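Local coordinates for protein putative invasin (PDB 5N40) that probably acts as an invasin-family adhesin, built from immunoglobulin-like domains and a C-type lectin-like domain, that helps the bacterium attach to other cells, at residues A16-I21 / D27-T32; V48-T53 / D58-Q63; S240-K245 / S284-S289; A303-P306 / V310-S313. The protein carries 1 engineered substitution. All blocks are in the same frame, centred on the assembly; numbering follows the deposited sequence. Where two conformers were deposited one is given.

Contact 1: residues A16-I21 / D27-T32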
loop_
_atom_site.group_PDB
_atom_site.type_symbol
_atom_site.label_atom_id
_atom_site.label_comp_id
_atom_site.label_asym_id
_atom_site.label_seq_id
_atom_site.Cartn_x
_atom_site.Cartn_y
_atom_site.Cartn_z
ATOM N N ALA A 16 36.982 -2.966 19.855
ATOM C CA ALA A 16 36.505 -1.882 19.015
ATOM C C ALA A 16 35.858 -0.828 19.895
ATOM O O ALA A 16 35.262 -1.145 20.925
ATOM C CB ALA A 16 35.501 -2.374 17.966
ATOM N N ALA A 17 36.008 0.427 19.489
ATOM C CA ALA A 17 35.472 1.554 20.237
ATOM C C ALA A 17 35.012 2.650 19.285
ATOM O O ALA A 17 35.841 3.248 18.587
ATOM C CB ALA A 17 36.523 2.105 21.206
ATOM N N PRO A 18 33.705 2.961 19.229
ATOM C CA PRO A 18 32.609 2.342 19.986
ATOM C C PRO A 18 32.167 0.988 19.415
ATOM O O PRO A 18 32.589 0.602 18.319
ATOM C CB PRO A 18 31.487 3.380 19.877
ATOM C CG PRO A 18 31.742 4.065 18.587
ATOM C CD PRO A 18 33.233 4.095 18.414
ATOM N N VAL A 19 31.314 0.270 20.147
ATOM C CA VAL A 19 30.801 -1.010 19.677
ATOM C C VAL A 19 29.411 -0.870 19.070
ATOM O O VAL A 19 28.775 -1.880 18.753
ATOM C CB VAL A 19 30.803 -2.069 20.791
ATOM C CG1 VAL A 19 32.228 -2.329 21.266
ATOM C CG2 VAL A 19 29.904 -1.662 21.941
ATOM N N ASN A 20 28.914 0.360 18.927
ATOM C CA ASN A 20 27.681 0.646 18.211
ATOM C C ASN A 20 27.951 1.789 17.246
ATOM O O ASN A 20 28.514 2.816 17.643
ATOM C CB ASN A 20 26.539 1.032 19.162
ATOM C CG ASN A 20 26.121 -0.104 20.070
ATOM O OD1 ASN A 20 25.350 -0.980 19.678
ATOM N ND2 ASN A 20 26.613 -0.088 21.294
ATOM N N ILE A 21 27.559 1.602 15.983
ATOM C CA ILE A 21 27.635 2.637 14.962
ATOM C C ILE A 21 26.389 2.514 14.098
ATOM O O ILE A 21 25.771 1.450 14.007
ATOM C CB ILE A 21 28.902 2.539 14.077
ATOM C CG1 ILE A 21 28.920 1.228 13.292
ATOM C CG2 ILE A 21 30.161 2.708 14.938
ATOM C CD1 ILE A 21 30.195 1.006 12.480
ATOM N N ASP A 27 29.709 6.734 10.044
ATOM C CA ASP A 27 30.129 6.517 11.430
ATOM C C ASP A 27 31.381 5.647 11.466
ATOM O O ASP A 27 31.555 4.751 10.644
ATOM C CB ASP A 27 29.019 5.835 12.238
ATOM C CG ASP A 27 27.968 6.802 12.760
ATOM O OD1 ASP A 27 27.981 7.987 12.375
ATOM O OD2 ASP A 27 27.115 6.356 13.560
ATOM N N THR A 28 32.252 5.895 12.448
ATOM C CA THR A 28 33.526 5.195 12.522
ATOM C C THR A 28 33.727 4.565 13.896
ATOM O O THR A 28 33.109 4.962 14.894
ATOM C CB THR A 28 34.704 6.135 12.213
ATOM O OG1 THR A 28 34.705 7.231 13.136
ATOM C CG2 THR A 28 34.599 6.664 10.789
ATOM N N SER A 29 34.606 3.561 13.917
ATOM C CA SER A 29 35.043 2.895 15.134
ATOM C C SER A 29 36.509 2.515 14.990
ATOM O O SER A 29 36.975 2.191 13.899
ATOM C CB SER A 29 34.214 1.640 15.428
ATOM O OG SER A 29 34.674 0.999 16.607
ATOM N N VAL A 30 37.244 2.562 16.099
ATOM C CA VAL A 30 38.659 2.208 16.102
ATOM C C VAL A 30 38.792 0.773 16.581
ATOM O O VAL A 30 38.298 0.417 17.659
ATOM C CB VAL A 30 39.483 3.171 16.977
ATOM C CG1 VAL A 30 40.915 2.663 17.145
ATOM C CG2 VAL A 30 39.494 4.561 16.353
ATOM N N VAL A 31 39.449 -0.052 15.773
ATOM C CA VAL A 31 39.729 -1.440 16.106
ATOM C C VAL A 31 41.169 -1.513 16.584
ATOM O O VAL A 31 42.080 -1.038 15.896
ATOM C CB VAL A 31 39.500 -2.361 14.897
ATOM C CG1 VAL A 31 39.767 -3.810 15.261
ATOM C CG2 VAL A 31 38.091 -2.184 14.357
ATOM N N THR A 32 41.374 -2.077 17.773
ATOM C CA THR A 32 42.692 -2.149 18.393
ATOM C C THR A 32 43.032 -3.601 18.681
ATOM O O THR A 32 42.311 -4.283 19.417
ATOM C CB THR A 32 42.746 -1.325 19.681
ATOM O OG1 THR A 32 42.510 0.054 19.375
ATOM C CG2 THR A 32 44.116 -1.451 20.359
#
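Ala17 and Val30 form an antiparallel hydrogen-bonded pair in the hairpin of strands 13-22 and 28-34, part of an immunoglobulin-like beta sandwich. Ala17 N donates to Val30 O at 2.9 Å, and Val30 N returns a nearly straight bond to Ala17 O, with an N-H...O angle of 174°. Next to it, Ala16 and Val31 make a non-hydrogen-bonded pair. Their side chains turn to the same face of the sheet, and Ala16 CB lies 4.4 Å from Val31 CG2. The ladder stops at Pro18, where the cis peptide before the proline turns the chain away from the partner strand. Ser29 takes over at the break. Its OG, held anti to the backbone N (chi1 179°), donates to Pro18 O at 2.7 Å. The hydroxyl lies in the carbonyl plane, on a lone pair. Pro18 CD sits 3.6 Å from Thr28 O. Beyond the bend, Ile21 turns back to the hairpin. Its CG2 comes to 3.7 Å from Thr28 O, and its CB meets Asp27 CB at 3.8 Å. Asp27 OD2 accepts a bond from the backbone N of Glu22. The backbone of Ile21 now pairs with Asn100 and Ile102 of strand 90-102. The strand thus changes partners at the cis proline, much as the first strand of many immunoglobulin domains does. A serine hydroxyl adds a bond to a main-chain carbonyl just past the last ladder pair, so the two strands stay joined where their regular ladder ends.

Contact 2: residues V48-T53 / D58-Q63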
loop_
_atom_site.group_PDB
_atom_site.type_symbol
_atom_site.label_atom_id
_atom_site.label_comp_id
_atom_site.label_asym_id
_atom_site.label_seq_id
_atom_site.Cartn_x
_atom_site.Cartn_y
_atom_site.Cartn_z
ATOM N N VAL A 48 50.015 -6.852 10.399
ATOM C CA VAL A 48 48.690 -7.153 10.927
ATOM C C VAL A 48 47.637 -6.668 9.940
ATOM O O VAL A 48 47.761 -5.580 9.362
ATOM C CB VAL A 48 48.511 -6.488 12.309
ATOM C CG1 VAL A 48 47.091 -6.669 12.847
ATOM C CG2 VAL A 48 49.526 -7.054 13.287
ATOM N N ALA A 49 46.606 -7.486 9.736
ATOM C CA ALA A 49 45.469 -7.126 8.901
ATOM C C ALA A 49 44.185 -7.469 9.638
ATOM O O ALA A 49 44.126 -8.460 10.372
ATOM C CB ALA A 49 45.507 -7.849 7.550
ATOM N N PHE A 50 43.164 -6.636 9.449
ATOM C CA PHE A 50 41.839 -6.863 10.005
ATOM C C PHE A 50 40.844 -7.127 8.882
ATOM O O PHE A 50 41.010 -6.655 7.756
ATOM C CB PHE A 50 41.347 -5.656 10.814
ATOM C CG PHE A 50 42.229 -5.282 11.988
ATOM C CD1 PHE A 50 42.932 -6.237 12.701
ATOM C CD2 PHE A 50 42.338 -3.954 12.379
ATOM C CE1 PHE A 50 43.733 -5.868 13.778
ATOM C CE2 PHE A 50 43.138 -3.584 13.439
ATOM C CZ PHE A 50 43.835 -4.537 14.140
ATOM N N THR A 51 39.801 -7.890 9.199
ATOM C CA THR A 51 38.654 -8.025 8.314
ATOM C C THR A 51 37.389 -7.728 9.106
ATOM O O THR A 51 37.353 -7.869 10.330
ATOM C CB THR A 51 38.567 -9.421 7.682
ATOM O OG1 THR A 51 38.212 -10.387 8.679
ATOM C CG2 THR A 51 39.899 -9.801 7.053
ATOM N N SER A 52 36.344 -7.318 8.390
ATOM C CA SER A 52 35.045 -7.049 8.988
ATOM C C SER A 52 33.951 -7.493 8.027
ATOM O O SER A 52 34.066 -7.281 6.818
ATOM C CB SER A 52 34.855 -5.570 9.304
ATOM O OG SER A 52 33.587 -5.349 9.911
ATOM N N THR A 53 32.877 -8.073 8.574
ATOM C CA THR A 53 31.772 -8.533 7.734
ATOM C C THR A 53 30.916 -7.381 7.219
ATOM O O THR A 53 30.193 -7.550 6.227
ATOM C CB THR A 53 30.895 -9.525 8.499
ATOM O OG1 THR A 53 30.401 -8.927 9.707
ATOM C CG2 THR A 53 31.686 -10.786 8.836
ATOM N N ASP A 58 40.384 1.074 6.924
ATOM C CA ASP A 58 41.569 1.676 6.330
ATOM C C ASP A 58 42.785 0.841 6.737
ATOM O O ASP A 58 42.649 -0.256 7.286
ATOM C CB ASP A 58 41.680 3.153 6.715
ATOM C CG ASP A 58 41.924 3.369 8.191
ATOM O OD1 ASP A 58 41.920 2.383 8.960
ATOM O OD2 ASP A 58 42.122 4.540 8.582
ATOM N N ASN A 59 43.987 1.344 6.457
ATOM C CA ASN A 59 45.197 0.560 6.676
ATOM C C ASN A 59 45.540 0.467 8.162
ATOM O O ASN A 59 45.334 1.410 8.932
ATOM C CB ASN A 59 46.375 1.167 5.907
ATOM C CG ASN A 59 46.124 1.246 4.407
ATOM O OD1 ASN A 59 46.381 2.275 3.778
ATOM N ND2 ASN A 59 45.618 0.162 3.827
ATOM N N VAL A 60 46.057 -0.689 8.556
ATOM C CA VAL A 60 46.515 -0.931 9.922
ATOM C C VAL A 60 47.853 -0.238 10.132
ATOM O O VAL A 60 48.731 -0.286 9.261
ATOM C CB VAL A 60 46.633 -2.445 10.175
ATOM C CG1 VAL A 60 47.339 -2.744 11.497
ATOM C CG2 VAL A 60 45.258 -3.098 10.136
ATOM N N THR A 61 48.022 0.386 11.300
ATOM C CA THR A 61 49.287 0.989 11.696
ATOM C C THR A 61 49.612 0.584 13.126
ATOM O O THR A 61 48.724 0.267 13.923
ATOM C CB THR A 61 49.264 2.528 11.585
ATOM O OG1 THR A 61 48.364 3.076 12.555
ATOM C CG2 THR A 61 48.826 2.956 10.196
ATOM N N GLU A 62 50.900 0.585 13.443
ATOM C CA GLU A 62 51.384 0.132 14.740
ATOM C C GLU A 62 51.711 1.329 15.620
ATOM O O GLU A 62 52.374 2.276 15.174
ATOM C CB GLU A 62 52.621 -0.753 14.577
ATOM C CG GLU A 62 53.217 -1.235 15.901
ATOM C CD GLU A 62 54.455 -2.082 15.705
ATOM O OE1 GLU A 62 54.905 -2.219 14.552
ATOM O OE2 GLU A 62 54.991 -2.603 16.709
ATOM N N GLN A 63 51.244 1.281 16.867
ATOM C CA GLN A 63 51.631 2.225 17.902
ATOM C C GLN A 63 52.494 1.505 18.935
ATOM O O GLN A 63 52.894 0.345 18.754
ATOM C CB GLN A 63 50.397 2.870 18.539
ATOM C CG GLN A 63 49.678 3.843 17.610
ATOM C CD GLN A 63 48.846 3.128 16.578
ATOM O OE1 GLN A 63 48.080 2.222 16.909
ATOM N NE2 GLN A 63 48.988 3.526 15.316
#
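Phe50 swings its ring toward Val60 by setting CG beside the backbone N (chi1 -60°). Val60 has CG1 anti to its own N (chi1 170°), which leaves CG2 directed at the ring. This methyl rests over one face of Phe50, 4.1 Å from the ring centroid and 24° off the normal. It is a CH-pi contact. The methyl is offset toward the rim and lies closest to CD2, at 3.8 Å. The other branch, CG1, reaches Val48 and comes to 4.0 Å from Val48 CB. Between the branches, Val60 CB approaches Val48 O at 3.4 Å. Val60 thus sits over the Val48 carbonyl oxygen, one methyl toward Val48 and the other toward Phe50. Strands 48-52 and 56-63 lie at the two ends of the strand order in the N-terminal immunoglobulin-like domain. The first pairs with strand 79-87 and the second with strand 67-73. They meet here without pairing; the Val60 side chain packs on Phe50, Val48 and the Val48 carbonyl. Phe50 is buried and also packs on Val31, Leu33, Leu57 and Val85.

Contact 3: residues S240-K245 / S284-S289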
loop_
_atom_site.group_PDB
_atom_site.type_symbol
_atom_site.label_atom_id
_atom_site.label_comp_id
_atom_site.label_asym_id
_atom_site.label_seq_id
_atom_site.Cartn_x
_atom_site.Cartn_y
_atom_site.Cartn_z
ATOM N N SER A 240 -27.198 2.767 -28.720
ATOM C CA SER A 240 -27.798 3.071 -30.015
ATOM C C SER A 240 -28.593 4.379 -29.981
ATOM O O SER A 240 -29.782 4.438 -30.305
ATOM C CB SER A 240 -28.658 1.893 -30.471
ATOM O OG SER A 240 -27.839 0.743 -30.604
ATOM N N GLY A 241 -27.894 5.447 -29.598
ATOM C CA GLY A 241 -28.462 6.779 -29.633
ATOM C C GLY A 241 -29.394 7.124 -28.497
ATOM O O GLY A 241 -30.009 8.193 -28.531
ATOM N N VAL A 242 -29.523 6.260 -27.493
ATOM C CA VAL A 242 -30.331 6.530 -26.311
ATOM C C VAL A 242 -29.389 6.549 -25.116
ATOM O O VAL A 242 -28.578 5.633 -24.949
ATOM C CB VAL A 242 -31.446 5.481 -26.131
ATOM C CG1 VAL A 242 -32.348 5.838 -24.948
ATOM C CG2 VAL A 242 -32.278 5.360 -27.410
ATOM N N THR A 243 -29.476 7.605 -24.308
ATOM C CA THR A 243 -28.590 7.806 -23.167
ATOM C C THR A 243 -29.387 7.661 -21.878
ATOM O O THR A 243 -30.477 8.225 -21.751
ATOM C CB THR A 243 -27.916 9.180 -23.225
ATOM O OG1 THR A 243 -27.082 9.251 -24.389
ATOM C CG2 THR A 243 -27.054 9.427 -21.990
ATOM N N PHE A 244 -28.830 6.912 -20.926
ATOM C CA PHE A 244 -29.504 6.553 -19.684
ATOM C C PHE A 244 -28.683 7.053 -18.500
ATOM O O PHE A 244 -27.469 6.847 -18.458
ATOM C CB PHE A 244 -29.682 5.033 -19.576
ATOM C CG PHE A 244 -30.351 4.388 -20.771
ATOM C CD1 PHE A 244 -29.621 4.078 -21.919
ATOM C CD2 PHE A 244 -31.691 4.042 -20.728
ATOM C CE1 PHE A 244 -30.225 3.467 -22.998
ATOM C CE2 PHE A 244 -32.296 3.429 -21.814
ATOM C CZ PHE A 244 -31.559 3.140 -22.943
ATOM N N LYS A 245 -29.348 7.685 -17.534
ATOM C CA LYS A 245 -28.678 8.210 -16.344
ATOM C C LYS A 245 -28.678 7.164 -15.235
ATOM O O LYS A 245 -29.637 6.400 -15.082
ATOM C CB LYS A 245 -29.385 9.482 -15.867
ATOM C CG LYS A 245 -28.586 10.346 -14.904
ATOM C CD LYS A 245 -29.441 11.495 -14.376
ATOM C CE LYS A 245 -28.606 12.566 -13.694
ATOM N NZ LYS A 245 -27.727 11.985 -12.630
ATOM N N SER A 284 -39.515 0.342 -22.527
ATOM C CA SER A 284 -39.013 -0.956 -22.095
ATOM C C SER A 284 -38.043 -1.542 -23.119
ATOM O O SER A 284 -37.037 -2.153 -22.746
ATOM C CB SER A 284 -40.177 -1.911 -21.818
ATOM O OG SER A 284 -41.040 -2.030 -22.930
ATOM N N SER A 285 -38.308 -1.357 -24.418
ATOM C CA SER A 285 -37.362 -1.874 -25.406
ATOM C C SER A 285 -36.027 -1.136 -25.342
ATOM O O SER A 285 -34.975 -1.743 -25.572
ATOM C CB SER A 285 -37.953 -1.786 -26.814
ATOM O OG SER A 285 -38.096 -0.444 -27.226
ATOM N N GLN A 286 -36.047 0.161 -25.038
ATOM C CA GLN A 286 -34.798 0.896 -24.854
ATOM C C GLN A 286 -33.990 0.320 -23.698
ATOM O O GLN A 286 -32.785 0.087 -23.827
ATOM C CB GLN A 286 -35.088 2.378 -24.629
ATOM C CG GLN A 286 -35.382 3.128 -25.926
ATOM C CD GLN A 286 -36.041 4.468 -25.706
ATOM O OE1 GLN A 286 -36.394 4.825 -24.586
ATOM N NE2 GLN A 286 -36.208 5.223 -26.783
ATOM N N LEU A 287 -34.645 0.066 -22.562
ATOM C CA LEU A 287 -33.950 -0.523 -21.423
ATOM C C LEU A 287 -33.413 -1.906 -21.758
ATOM O O LEU A 287 -32.315 -2.272 -21.331
ATOM C CB LEU A 287 -34.884 -0.586 -20.212
ATOM C CG LEU A 287 -35.144 0.749 -19.520
ATOM C CD1 LEU A 287 -36.329 0.620 -18.578
ATOM C CD2 LEU A 287 -33.900 1.224 -18.765
ATOM N N VAL A 288 -34.169 -2.697 -22.526
ATOM C CA VAL A 288 -33.692 -4.024 -22.892
ATOM C C VAL A 288 -32.472 -3.917 -23.795
ATOM O O VAL A 288 -31.539 -4.721 -23.691
ATOM C CB VAL A 288 -34.818 -4.838 -23.560
ATOM C CG1 VAL A 288 -34.268 -6.140 -24.118
ATOM C CG2 VAL A 288 -35.933 -5.123 -22.560
ATOM N N SER A 289 -32.455 -2.923 -24.693
ATOM C CA SER A 289 -31.292 -2.732 -25.555
ATOM C C SER A 289 -30.055 -2.361 -24.739
ATOM O O SER A 289 -28.937 -2.751 -25.095
ATOM C CB SER A 289 -31.579 -1.657 -26.606
ATOM O OG SER A 289 -31.462 -0.359 -26.049
#
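Gln286 lies across Val242 and Phe244, and its side chain can be traced atom by atom. CB sits 4.0 Å from Phe244 CZ, at the far end of the phenyl ring. CG leaves CB beside the backbone N (chi1 -79°) and reaches Val242 CG2 at 4.1 Å. The chain then runs extended, crossing the valine at about a right angle. CD lies 4.0 Å from Val242 CG1, and NE2 lies 4.0 Å from Val242 CG2. Both methyls of the valine thus lean on the end of the glutamine. The amide oxygen has a partner near the helix start: OE1 accepts a bond from the backbone N of Ser283, just before the helix. Phe244 also brings CZ to 3.4 Å from Gln286 O, at an oblique angle to the ring. That carbonyl takes a bond from Ser289 OG, 2.6 Å away and one turn on. Beside it, Leu287 CD2 touches Phe244 CD2 at 4.1 Å. The axes of 242-245 and 284-289 are 83° apart, so the strand runs nearly square to this part of the helix in the C-type lectin-like domain. The contact is made mostly by carbon atoms, with an amide and a carbonyl against them. The bond at OE1 probably limits the rotation of the amide that Val242 packs against.

Contact 4: residues A303-P306 / V310-S313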
loop_
_atom_site.group_PDB
_atom_site.type_symbol
_atom_site.label_atom_id
_atom_site.label_comp_id
_atom_site.label_asym_id
_atom_site.label_seq_id
_atom_site.Cartn_x
_atom_site.Cartn_y
_atom_site.Cartn_z
ATOM N N ALA A 303 -20.816 -1.508 -15.097
ATOM C CA ALA A 303 -21.165 -0.103 -14.907
ATOM C C ALA A 303 -21.482 0.259 -13.466
ATOM O O ALA A 303 -21.505 1.450 -13.142
ATOM C CB ALA A 303 -22.367 0.276 -15.783
ATOM N N GLY A 304 -21.728 -0.725 -12.606
ATOM C CA GLY A 304 -21.970 -0.489 -11.202
ATOM C C GLY A 304 -23.406 -0.218 -10.801
ATOM O O GLY A 304 -23.671 -0.070 -9.604
ATOM N N TRP A 305 -24.355 -0.169 -11.737
ATOM C CA TRP A 305 -25.714 0.206 -11.347
ATOM C C TRP A 305 -26.362 -0.905 -10.516
ATOM O O TRP A 305 -26.118 -2.087 -10.767
ATOM C CB TRP A 305 -26.583 0.495 -12.570
ATOM C CG TRP A 305 -26.139 1.667 -13.369
ATOM C CD1 TRP A 305 -24.954 2.327 -13.266
ATOM C CD2 TRP A 305 -26.873 2.317 -14.414
ATOM N NE1 TRP A 305 -24.904 3.353 -14.176
ATOM C CE2 TRP A 305 -26.069 3.366 -14.898
ATOM C CE3 TRP A 305 -28.130 2.113 -14.982
ATOM C CZ2 TRP A 305 -26.483 4.216 -15.920
ATOM C CZ3 TRP A 305 -28.540 2.957 -16.010
ATOM C CH2 TRP A 305 -27.720 3.993 -16.462
ATOM N N PRO A 306 -27.184 -0.558 -9.519
ATOM C CA PRO A 306 -27.828 -1.585 -8.682
ATOM C C PRO A 306 -28.964 -2.264 -9.432
ATOM O O PRO A 306 -29.863 -1.594 -9.948
ATOM C CB PRO A 306 -28.357 -0.785 -7.487
ATOM C CG PRO A 306 -28.611 0.576 -8.054
ATOM C CD PRO A 306 -27.540 0.804 -9.083
ATOM N N VAL A 310 -36.231 -3.660 -9.969
ATOM C CA VAL A 310 -36.515 -3.394 -11.374
ATOM C C VAL A 310 -36.438 -1.899 -11.666
ATOM O O VAL A 310 -36.477 -1.047 -10.769
ATOM C CB VAL A 310 -37.887 -3.970 -11.760
ATOM C CG1 VAL A 310 -37.921 -5.458 -11.454
ATOM C CG2 VAL A 310 -39.017 -3.236 -11.026
ATOM N N TYR A 311 -36.332 -1.588 -12.959
ATOM C CA TYR A 311 -36.290 -0.229 -13.475
ATOM C C TYR A 311 -37.585 0.077 -14.214
ATOM O O TYR A 311 -38.088 -0.759 -14.971
ATOM C CB TYR A 311 -35.089 -0.046 -14.417
ATOM C CG TYR A 311 -33.770 0.097 -13.679
ATOM C CD1 TYR A 311 -33.255 -0.945 -12.921
ATOM C CD2 TYR A 311 -33.046 1.279 -13.743
ATOM C CE1 TYR A 311 -32.055 -0.801 -12.224
ATOM C CE2 TYR A 311 -31.844 1.426 -13.059
ATOM C CZ TYR A 311 -31.354 0.384 -12.310
ATOM O OH TYR A 311 -30.155 0.543 -11.625
ATOM N N ARG A 312 -38.127 1.270 -13.992
ATOM C CA ARG A 312 -39.402 1.633 -14.598
ATOM C C ARG A 312 -39.221 2.002 -16.067
ATOM O O ARG A 312 -38.189 2.544 -16.475
ATOM C CB ARG A 312 -40.050 2.802 -13.847
ATOM C CG ARG A 312 -40.520 2.437 -12.446
ATOM C CD ARG A 312 -41.496 3.464 -11.873
ATOM N NE ARG A 312 -42.190 2.931 -10.703
ATOM C CZ ARG A 312 -43.221 2.091 -10.757
ATOM N NH1 ARG A 312 -43.697 1.683 -11.930
ATOM N NH2 ARG A 312 -43.782 1.657 -9.637
ATOM N N SER A 313 -40.241 1.693 -16.864
ATOM C CA SER A 313 -40.293 2.101 -18.259
ATOM C C SER A 313 -41.551 2.919 -18.500
ATOM O O SER A 313 -42.459 2.977 -17.667
ATOM C CB SER A 313 -40.264 0.892 -19.206
ATOM O OG SER A 313 -41.580 0.467 -19.538
#
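The Tyr311 ring takes Pro306 O at its edge, in the ring plane, while Trp305 CE3 approaches it obliquely. The indole of Trp305 in turn meets the tyrosine hydroxyl obliquely. Tyr311 OH donates to Pro306 O at 2.7 Å. The hydroxyl is tilted 30° from the carbonyl plane. The same oxygen lies 3.3 Å from Tyr311 CE1, so it sits at the corner of the ring between CE1 and OH. The proline ring crosses the tyrosine at about a right angle, and Pro306 CD comes to 3.7 Å from the OH atom. Trp305 CB is 3.7 Å from that hydroxyl too. Carbon therefore packs around a buried polar atom, and the proline carbonyl satisfies it. Trp305 adds an apolar touch, with CE3 4.2 Å from Tyr311 CE2. Its CG stands beside the backbone N (chi1 -64°), which turns the indole to the tyrosine side of the loop. At the other end of the indole, NE1 donates to Ala234 O. Gly304, with positive phi, is the first residue after the helix to leave helical backbone angles. The contact lies inside the C-type lectin-like domain. It joins the loop after helix 298-301 to Tyr311 of strand 311-313, which pairs with strand 321-325, and Trp305 leans on Leu237 of strand 236-239.

How the contacts relate
Contacts 1 and 2 belong to one N-terminal immunoglobulin-like domain, with centres about 13 Å apart, and Val31 O touches Phe50 CE2 between them. Contacts 3 and 4 share the C-type lectin-like domain, with centres about 11 Å apart. The two pairs lie on opposite sides of the chain's centre, with about 72 to 83 Å between centres. In the lectin-like domain, Phe244 and Lys245 pack on Trp305, and Leu287 and Ser284 on segment 310-313. The touching residues of contact 4 are all buried; the others are partly buried. Contact 1 combines main-chain bonds with one hydroxyl-to-carbonyl bond, and contact 4 has a hydroxyl-to-carbonyl bond alone. Contacts 2 and 3 each rely mainly on side-chain packing.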